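Local coordinates for putative uncharacterized protein (Wolbachia pipientis, PDB 3F4S) that is a DsbA-like thiol-disulfide oxidoreductase with a thioredoxin fold, which probably introduces disulfide bonds into secreted substrate proteins, at residues A[173-178]-A[191-195]; A[23-27]-A[42-46]; A[31-37]-A[75-80]. The protein carries 1 engineered substitution. All blocks are in the same frame, centred on the assembly; numbering follows the deposited sequence.

How the interactions relate
All three contacts belong to one sheet, and their chemistry follows their place in it. Interaction 2 is the buried one: helix 21-24 and the loop after it lie against the central strand 41-47 mostly through apolar side chains, some packed on main-chain atoms, without hydrogen bonds between them. Interactions 1 and 3 are partly buried and join the outermost strands to their neighbours, so main-chain bonds dominate the first, while waters and a salt bridge supplement a short ladder in the third. Strands 174-179 and 75-81 flank strand 41-47, which places interaction 2 between the others. It touches both: Phe176 N meets Ile44 O at 2.8 Å, and Tyr77 OH meets Glu45 OE1 at 2.6 Å.

Interaction 1: A[173-178]-A[191-195]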
loop_
_atom_site.group_PDB
_atom_site.type_symbol
_atom_site.label_atom_id
_atom_site.label_comp_id
_atom_site.label_asym_id
_atom_site.label_seq_id
_atom_site.Cartn_x
_atom_site.Cartn_y
_atom_site.Cartn_z
ATOM N N PRO A 173 -2.550 -5.535 -8.351
ATOM C CA PRO A 173 -3.033 -4.855 -7.141
ATOM C C PRO A 173 -4.557 -4.871 -6.982
ATOM O O PRO A 173 -5.304 -5.103 -7.935
ATOM C CB PRO A 173 -2.563 -3.425 -7.360
ATOM C CG PRO A 173 -2.641 -3.251 -8.857
ATOM C CD PRO A 173 -2.325 -4.592 -9.463
ATOM N N ILE A 174 -5.007 -4.608 -5.764
ATOM C CA ILE A 174 -6.420 -4.430 -5.481
ATOM C C ILE A 174 -6.582 -3.142 -4.683
ATOM O O ILE A 174 -5.769 -2.844 -3.790
ATOM C CB ILE A 174 -6.984 -5.604 -4.664
ATOM C CG1 ILE A 174 -7.024 -6.880 -5.509
ATOM C CG2 ILE A 174 -8.373 -5.270 -4.142
ATOM C CD1 ILE A 174 -8.122 -6.885 -6.551
ATOM N N PHE A 175 -7.628 -2.384 -4.999
ATOM C CA PHE A 175 -7.927 -1.132 -4.311
ATOM C C PHE A 175 -9.338 -1.149 -3.772
ATOM O O PHE A 175 -10.272 -1.569 -4.454
ATOM C CB PHE A 175 -7.806 0.052 -5.277
ATOM C CG PHE A 175 -6.481 0.138 -5.968
ATOM C CD1 PHE A 175 -5.463 0.924 -5.450
ATOM C CD2 PHE A 175 -6.251 -0.563 -7.143
ATOM C CE1 PHE A 175 -4.238 1.002 -6.084
ATOM C CE2 PHE A 175 -5.024 -0.487 -7.782
ATOM C CZ PHE A 175 -4.018 0.297 -7.249
ATOM N N PHE A 176 -9.496 -0.680 -2.544
ATOM C CA PHE A 176 -10.818 -0.463 -1.989
ATOM C C PHE A 176 -10.955 1.027 -1.750
ATOM O O PHE A 176 -10.142 1.626 -1.044
ATOM C CB PHE A 176 -11.006 -1.253 -0.694
ATOM C CG PHE A 176 -10.910 -2.740 -0.877
ATOM C CD1 PHE A 176 -12.020 -3.481 -1.257
ATOM C CD2 PHE A 176 -9.705 -3.398 -0.684
ATOM C CE1 PHE A 176 -11.932 -4.849 -1.432
ATOM C CE2 PHE A 176 -9.608 -4.766 -0.858
ATOM C CZ PHE A 176 -10.724 -5.492 -1.236
ATOM N N ILE A 177 -11.971 1.622 -2.364
ATOM C CA ILE A 177 -12.201 3.057 -2.260
ATOM C C ILE A 177 -13.617 3.313 -1.750
ATOM O O ILE A 177 -14.597 2.899 -2.369
ATOM C CB ILE A 177 -11.991 3.764 -3.611
ATOM C CG1 ILE A 177 -10.637 3.375 -4.213
ATOM C CG2 ILE A 177 -12.104 5.282 -3.437
ATOM C CD1 ILE A 177 -10.452 3.830 -5.646
ATOM N N LYS A 178 -13.716 3.993 -0.613
ATOM C CA LYS A 178 -14.991 4.136 0.069
ATOM C C LYS A 178 -14.985 5.383 0.939
ATOM O O LYS A 178 -13.945 6.020 1.125
ATOM C CB LYS A 178 -15.269 2.898 0.934
ATOM C CG LYS A 178 -14.261 2.704 2.059
ATOM C CD LYS A 178 -14.424 1.360 2.767
ATOM C CE LYS A 178 -15.807 1.216 3.386
ATOM N NZ LYS A 178 -16.125 2.301 4.359
ATOM N N VAL A 191 -16.946 -1.860 -3.606
ATOM C CA VAL A 191 -15.987 -0.764 -3.554
ATOM C C VAL A 191 -14.599 -1.214 -3.988
ATOM O O VAL A 191 -13.602 -0.550 -3.705
ATOM C CB VAL A 191 -15.920 -0.135 -2.152
ATOM C CG1 VAL A 191 -17.254 0.521 -1.813
ATOM C CG2 VAL A 191 -15.537 -1.178 -1.107
ATOM N N LYS A 192 -14.558 -2.335 -4.702
ATOM C CA LYS A 192 -13.313 -2.979 -5.092
ATOM C C LYS A 192 -12.914 -2.637 -6.525
ATOM O O LYS A 192 -13.757 -2.571 -7.425
ATOM C CB LYS A 192 -13.454 -4.495 -4.939
ATOM C CG LYS A 192 -12.273 -5.303 -5.454
ATOM C CD LYS A 192 -12.525 -6.803 -5.303
ATOM C CE LYS A 192 -12.612 -7.201 -3.835
ATOM N NZ LYS A 192 -12.479 -8.673 -3.648
ATOM N N HIS A 193 -11.619 -2.430 -6.733
ATOM C CA HIS A 193 -11.083 -2.161 -8.063
ATOM C C HIS A 193 -9.806 -2.958 -8.242
ATOM O O HIS A 193 -8.925 -2.922 -7.387
ATOM C CB HIS A 193 -10.803 -0.667 -8.229
ATOM C CG HIS A 193 -11.952 0.196 -7.824
ATOM N ND1 HIS A 193 -12.881 0.666 -8.726
ATOM C CD2 HIS A 193 -12.350 0.635 -6.608
ATOM C CE1 HIS A 193 -13.794 1.376 -8.083
ATOM N NE2 HIS A 193 -13.494 1.374 -6.798
ATOM N N GLY A 194 -9.700 -3.685 -9.345
ATOM C CA GLY A 194 -8.551 -4.550 -9.532
ATOM C C GLY A 194 -7.716 -4.245 -10.757
ATOM O O GLY A 194 -8.234 -3.851 -11.805
ATOM N N GLY A 195 -6.412 -4.439 -10.624
ATOM C CA GLY A 195 -5.502 -4.293 -11.747
ATOM C C GLY A 195 -5.037 -2.870 -12.004
ATOM O O GLY A 195 -5.294 -1.949 -11.221
HETATM O O HOH W 1 -15.297 2.365 -4.863
#
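Val191 faces strand 174-178 directly, its CB 3.3 Å from Ile177 O, and its own carbonyl O takes the Ile177 N-H at 3.0 Å. On Lys192 the side chain runs beside that of Phe176, the two pointing the same way; the turn at chi3 (-65°) folds CE back to 3.4 Å from Phe176 CE1. The aliphatic part of the lysine is what meets the ring, since NZ bonds Leu167 O. His193 and Phe175 form the hydrogen-bonded pair, His193 N to Phe175 O and Phe175 N to His193 O, each 2.8 Å. The ladder joins the two strands of an antiparallel hairpin, the last strands of the thioredoxin-fold sheet, here with a long connection between them. The imidazole, on the face shared with Phe175 and Ile177, crosses the Ile177 side chain at nearly a right angle, CD2 lying 3.8 Å from CD1 of Ile177. A water in the ring plane links NE2 to Ile177 O, and ND1 bonds Tyr201 OH. At Gly194 the backbone carries no CB where Ile174 CD1 approaches CA to 3.8 Å. Gly195 N gives an almost straight bond (177°) to O of the cis-proline Pro173, whose ring touches the Cys51-Cys54 site.

Interaction 2: A[23-27]-A[42-46]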
loop_
_atom_site.group_PDB
_atom_site.type_symbol
_atom_site.label_atom_id
_atom_site.label_comp_id
_atom_site.label_asym_id
_atom_site.label_seq_id
_atom_site.Cartn_x
_atom_site.Cartn_y
_atom_site.Cartn_z
ATOM N N GLU A 23 -14.848 -4.907 8.860
ATOM C CA GLU A 23 -13.922 -4.420 9.872
ATOM C C GLU A 23 -12.500 -4.321 9.327
ATOM O O GLU A 23 -11.673 -3.576 9.852
ATOM C CB GLU A 23 -13.980 -5.316 11.110
ATOM C CG GLU A 23 -15.309 -5.222 11.854
ATOM C CD GLU A 23 -15.550 -6.398 12.774
ATOM O OE1 GLU A 23 -14.832 -7.412 12.649
ATOM O OE2 GLU A 23 -16.464 -6.312 13.623
ATOM N N LEU A 24 -12.231 -5.058 8.256
ATOM C CA LEU A 24 -10.921 -5.035 7.621
ATOM C C LEU A 24 -10.777 -3.812 6.713
ATOM O O LEU A 24 -9.666 -3.331 6.474
ATOM C CB LEU A 24 -10.703 -6.323 6.826
ATOM C CG LEU A 24 -9.277 -6.621 6.370
ATOM C CD1 LEU A 24 -8.292 -6.362 7.501
ATOM C CD2 LEU A 24 -9.171 -8.052 5.871
ATOM N N LEU A 25 -11.903 -3.309 6.215
ATOM C CA LEU A 25 -11.902 -2.163 5.311
ATOM C C LEU A 25 -12.051 -0.828 6.034
ATOM O O LEU A 25 -12.759 0.067 5.581
ATOM C CB LEU A 25 -12.974 -2.329 4.234
ATOM C CG LEU A 25 -12.709 -3.466 3.245
ATOM C CD1 LEU A 25 -13.721 -3.425 2.105
ATOM C CD2 LEU A 25 -11.275 -3.408 2.704
ATOM N N LEU A 26 -11.383 -0.712 7.174
ATOM C CA LEU A 26 -11.290 0.552 7.890
ATOM C C LEU A 26 -9.862 0.700 8.393
ATOM O O LEU A 26 -9.110 -0.273 8.413
ATOM C CB LEU A 26 -12.286 0.600 9.052
ATOM C CG LEU A 26 -12.311 -0.569 10.040
ATOM C CD1 LEU A 26 -11.108 -0.534 10.966
ATOM C CD2 LEU A 26 -13.601 -0.558 10.853
ATOM N N PRO A 27 -9.475 1.919 8.788
ATOM C CA PRO A 27 -8.125 2.117 9.316
ATOM C C PRO A 27 -7.914 1.308 10.593
ATOM O O PRO A 27 -8.652 1.472 11.568
ATOM C CB PRO A 27 -8.082 3.617 9.603
ATOM C CG PRO A 27 -9.120 4.202 8.700
ATOM C CD PRO A 27 -10.215 3.187 8.676
ATOM N N LEU A 42 -11.492 7.211 1.736
ATOM C CA LEU A 42 -10.483 6.238 2.141
ATOM C C LEU A 42 -10.103 5.343 0.968
ATOM O O LEU A 42 -10.975 4.810 0.285
ATOM C CB LEU A 42 -11.019 5.362 3.275
ATOM C CG LEU A 42 -10.184 4.123 3.615
ATOM C CD1 LEU A 42 -8.783 4.528 4.041
ATOM C CD2 LEU A 42 -10.862 3.290 4.702
ATOM N N MET A 43 -8.803 5.174 0.743
ATOM C CA MET A 43 -8.309 4.184 -0.209
ATOM C C MET A 43 -7.396 3.201 0.506
ATOM O O MET A 43 -6.430 3.602 1.154
ATOM C CB MET A 43 -7.543 4.835 -1.365
ATOM C CG MET A 43 -6.728 3.831 -2.194
ATOM S SD MET A 43 -5.771 4.588 -3.519
ATOM C CE MET A 43 -7.075 5.066 -4.645
ATOM N N ILE A 44 -7.714 1.916 0.390
ATOM C CA ILE A 44 -6.840 0.856 0.872
ATOM C C ILE A 44 -6.318 0.121 -0.346
ATOM O O ILE A 44 -7.095 -0.303 -1.191
ATOM C CB ILE A 44 -7.600 -0.136 1.780
ATOM C CG1 ILE A 44 -8.095 0.576 3.043
ATOM C CG2 ILE A 44 -6.714 -1.340 2.141
ATOM C CD1 ILE A 44 -9.097 -0.233 3.861
ATOM N N GLU A 45 -5.001 0.004 -0.451
ATOM C CA GLU A 45 -4.383 -0.707 -1.556
ATOM C C GLU A 45 -3.627 -1.920 -1.033
ATOM O O GLU A 45 -2.842 -1.804 -0.088
ATOM C CB GLU A 45 -3.403 0.206 -2.307
ATOM C CG GLU A 45 -2.608 -0.542 -3.365
ATOM C CD GLU A 45 -1.554 0.317 -4.071
ATOM O OE1 GLU A 45 -1.492 1.545 -3.828
ATOM O OE2 GLU A 45 -0.784 -0.243 -4.881
ATOM N N TYR A 46 -3.859 -3.078 -1.647
ATOM C CA TYR A 46 -3.003 -4.243 -1.447
ATOM C C TYR A 46 -2.161 -4.453 -2.698
ATOM O O TYR A 46 -2.692 -4.526 -3.808
ATOM C CB TYR A 46 -3.835 -5.501 -1.209
ATOM C CG TYR A 46 -4.490 -5.597 0.148
ATOM C CD1 TYR A 46 -3.843 -6.222 1.212
ATOM C CD2 TYR A 46 -5.760 -5.076 0.362
ATOM C CE1 TYR A 46 -4.451 -6.328 2.461
ATOM C CE2 TYR A 46 -6.375 -5.172 1.604
ATOM C CZ TYR A 46 -5.716 -5.796 2.647
ATOM O OH TYR A 46 -6.330 -5.898 3.868
#
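Ile44 drives its CD1 methyl against the main chain of Leu25, 3.7 Å from Leu25 CA, just where the chain leaves helix 21-24. The long branch of the isoleucine, CG1 anti to the carbonyl carbon and then extended at chi2 (168°), carries that methyl across to the loop. There it also meets the Leu25 side chain obliquely, Leu25 CD2 lying 4.0 Å from Ile44 CD1. One methyl thus packs on both backbone and branch of the same residue. Leu25 reaches Phe176 as well, so its side chain touches two adjacent strands.

Two residues earlier on the same face, Leu42 uses a single branch, CD2, in much the same manner. Leu42 CD2 sits 3.8 Å from Leu25 O and slightly farther, 4.0 Å, from Pro27 CD.

Leu42, Ile44 and Tyr46 all project from one face of strand 41-47, the middle strand of the thioredoxin-fold sheet, while Met43 and Glu45 project from the other. This strand leads to the Cys51-Cys54 disulfide, and the N-terminal segment covers the Leu42 side of it. On the far face Glu45 bonds Tyr77 OH and His58 NE2.

At the remaining end Tyr46 extends its phenol toward the short helix 21-24, with OH in van der Waals range of the Leu24 side chain; that leucine has two conformers, which makes the detail doubtful. The polar partner of the hydroxyl is Arg80 NH1, which also bonds Leu24 O at the end of the helix.

Interaction 3: A[31-37]-A[75-80]; sequences DKLLGDP and MLYIFR
Leu33 and Ile78 lie side by side and point the same way, Leu33 CD2 reaching 3.6 Å from Ile78 CG1. Leu76 adds its CD1 to this patch, 3.9 Å from Leu33 CB, while its CD2 reaches Pro37 O. On the other face Leu34 crosses Tyr77 obliquely and meets the phenol ring at its edge, CB in the ring plane and 3.9 Å from Tyr77 CD2.

Between the two faces runs a very short ladder: Leu34 N to Tyr77 O and Tyr77 N to Leu34 O, each 2.9 Å. Beyond that pair the strands part and waters take over. One water donates to Lys32 O and Tyr77 O and accepts from Phe79 N; another spans Asp36 N and Met75 O. At Gly35's phi of 100° a CB would be jammed against the preceding carbonyl O and tight against Met75 O.

The polar edge is a salt bridge. Arg80, extended from CG to NE, presents the NE side of its guanidinium to Asp31, one nitrogen to each carboxylate oxygen. NH2 lies 2.7 Å from Asp31 OD2 and NE 3.0 Å from Asp31 OD1, both through syn lone pairs, and the two flat groups are only 9° from coplanar. A third water binds Asp31 OD1, Lys32 N and Phe79 O, and Leu28 N bonds OD2, so the carboxylate is held against rotation from several directions. Ile78 CG2 lies over a face of the carboxylate, 3.3 Å from Asp31 OD1. The arrangement is that of a short, weakly bonded antiparallel edge strand preceding the central strand in the thioredoxin fold of DsbA-like proteins.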
loop_
_atom_site.group_PDB
_atom_site.type_symbol
_atom_site.label_atom_id
_atom_site.label_comp_id
_atom_site.label_asym_id
_atom_site.label_seq_id
_atom_site.Cartn_x
_atom_site.Cartn_y
_atom_site.Cartn_z
ATOM N N ASP A 31 -2.116 0.003 10.942
ATOM C CA ASP A 31 -1.984 0.502 9.576
ATOM C C ASP A 31 -1.002 1.664 9.525
ATOM O O ASP A 31 -0.909 2.463 10.459
ATOM C CB ASP A 31 -3.335 0.961 9.022
ATOM C CG ASP A 31 -4.086 -0.143 8.301
ATOM O OD1 ASP A 31 -3.445 -0.993 7.642
ATOM O OD2 ASP A 31 -5.330 -0.142 8.370
ATOM N N LYS A 32 -0.262 1.746 8.431
ATOM C CA LYS A 32 0.543 2.915 8.142
ATOM C C LYS A 32 -0.304 3.829 7.264
ATOM O O LYS A 32 -0.808 3.404 6.223
ATOM C CB LYS A 32 1.825 2.506 7.419
ATOM C CG LYS A 32 2.658 1.488 8.176
ATOM C CD LYS A 32 3.228 2.069 9.459
ATOM C CE LYS A 32 4.190 3.216 9.179
ATOM N NZ LYS A 32 4.865 3.689 10.427
ATOM N N LEU A 33 -0.473 5.076 7.695
ATOM C CA LEU A 33 -1.369 6.009 7.022
ATOM C C LEU A 33 -0.618 7.052 6.207
ATOM O O LEU A 33 0.493 7.449 6.557
ATOM C CB LEU A 33 -2.262 6.714 8.046
ATOM C CG LEU A 33 -2.941 5.809 9.071
ATOM C CD1 LEU A 33 -3.844 6.632 9.983
ATOM C CD2 LEU A 33 -3.720 4.698 8.399
ATOM N N LEU A 34 -1.226 7.481 5.105
ATOM C CA LEU A 34 -0.710 8.612 4.347
ATOM C C LEU A 34 -1.842 9.601 4.111
ATOM O O LEU A 34 -2.877 9.250 3.543
ATOM C CB LEU A 34 -0.115 8.158 3.012
ATOM C CG LEU A 34 0.704 9.208 2.253
ATOM C CD1 LEU A 34 1.946 9.619 3.044
ATOM C CD2 LEU A 34 1.096 8.708 0.869
ATOM N N GLY A 35 -1.649 10.836 4.555
ATOM C CA GLY A 35 -2.685 11.841 4.431
ATOM C C GLY A 35 -3.445 12.028 5.730
ATOM O O GLY A 35 -3.048 11.503 6.772
ATOM N N ASP A 36 -4.541 12.778 5.663
ATOM C CA ASP A 36 -5.334 13.122 6.844
ATOM C C ASP A 36 -6.190 11.940 7.299
ATOM O O ASP A 36 -7.028 11.449 6.541
ATOM C CB ASP A 36 -6.230 14.319 6.526
ATOM C CG ASP A 36 -6.973 14.839 7.747
ATOM O OD1 ASP A 36 -6.959 14.169 8.802
ATOM O OD2 ASP A 36 -7.578 15.926 7.649
ATOM N N PRO A 37 -5.981 11.480 8.540
ATOM C CA PRO A 37 -6.782 10.387 9.105
ATOM C C PRO A 37 -8.283 10.671 9.051
ATOM O O PRO A 37 -9.087 9.738 9.063
ATOM C CB PRO A 37 -6.316 10.331 10.561
ATOM C CG PRO A 37 -4.931 10.886 10.532
ATOM C CD PRO A 37 -4.939 11.948 9.472
ATOM N N MET A 75 -8.407 12.566 0.694
ATOM C CA MET A 75 -8.387 11.111 0.782
ATOM C C MET A 75 -7.266 10.600 1.676
ATOM O O MET A 75 -6.124 11.057 1.580
ATOM C CB MET A 75 -8.242 10.510 -0.621
ATOM C CG MET A 75 -8.315 8.985 -0.679
ATOM S SD MET A 75 -8.334 8.376 -2.379
ATOM C CE MET A 75 -6.585 8.436 -2.775
ATOM N N LEU A 76 -7.615 9.652 2.544
ATOM C CA LEU A 76 -6.654 8.930 3.370
ATOM C C LEU A 76 -6.203 7.674 2.629
ATOM O O LEU A 76 -7.033 6.910 2.140
ATOM C CB LEU A 76 -7.298 8.540 4.701
ATOM C CG LEU A 76 -6.508 7.614 5.631
ATOM C CD1 LEU A 76 -5.194 8.257 6.031
ATOM C CD2 LEU A 76 -7.330 7.241 6.871
ATOM N N TYR A 77 -4.893 7.458 2.553
ATOM C CA TYR A 77 -4.339 6.321 1.815
ATOM C C TYR A 77 -3.674 5.320 2.750
ATOM O O TYR A 77 -2.788 5.678 3.534
ATOM C CB TYR A 77 -3.340 6.822 0.770
ATOM C CG TYR A 77 -2.547 5.759 0.051
ATOM C CD1 TYR A 77 -3.136 4.960 -0.921
ATOM C CD2 TYR A 77 -1.189 5.580 0.315
ATOM C CE1 TYR A 77 -2.401 3.996 -1.600
ATOM C CE2 TYR A 77 -0.448 4.616 -0.350
ATOM C CZ TYR A 77 -1.055 3.828 -1.310
ATOM O OH TYR A 77 -0.315 2.879 -1.986
ATOM N N ILE A 78 -4.106 4.065 2.656
ATOM C CA ILE A 78 -3.550 2.990 3.465
ATOM C C ILE A 78 -3.036 1.874 2.568
ATOM O O ILE A 78 -3.820 1.170 1.925
ATOM C CB ILE A 78 -4.599 2.407 4.426
ATOM C CG1 ILE A 78 -5.139 3.500 5.351
ATOM C CG2 ILE A 78 -4.005 1.243 5.215
ATOM C CD1 ILE A 78 -6.151 3.012 6.378
ATOM N N PHE A 79 -1.715 1.721 2.529
ATOM C CA PHE A 79 -1.071 0.676 1.747
ATOM C C PHE A 79 -0.860 -0.532 2.643
ATOM O O PHE A 79 -0.332 -0.401 3.753
ATOM C CB PHE A 79 0.283 1.159 1.223
ATOM C CG PHE A 79 0.994 0.151 0.359
ATOM C CD1 PHE A 79 0.518 -0.150 -0.906
ATOM C CD2 PHE A 79 2.133 -0.496 0.810
ATOM C CE1 PHE A 79 1.160 -1.074 -1.708
ATOM C CE2 PHE A 79 2.785 -1.426 0.011
ATOM C CZ PHE A 79 2.295 -1.715 -1.254
ATOM N N ARG A 80 -1.272 -1.702 2.161
ATOM C CA ARG A 80 -1.066 -2.954 2.883
ATOM C C ARG A 80 -0.270 -3.920 2.016
ATOM O O ARG A 80 -0.532 -4.060 0.816
ATOM C CB ARG A 80 -2.401 -3.570 3.312
ATOM C CG ARG A 80 -3.109 -2.761 4.400
ATOM C CD ARG A 80 -4.475 -3.328 4.766
ATOM N NE ARG A 80 -5.164 -2.455 5.713
ATOM C CZ ARG A 80 -6.468 -2.510 5.964
ATOM N NH1 ARG A 80 -7.224 -3.405 5.336
ATOM N NH2 ARG A 80 -7.013 -1.679 6.844
HETATM O O HOH W 2 -1.031 -0.405 6.502
HETATM O O HOH W 3 -0.321 4.166 3.676
HETATM O O HOH W 4 -5.383 13.390 2.994
#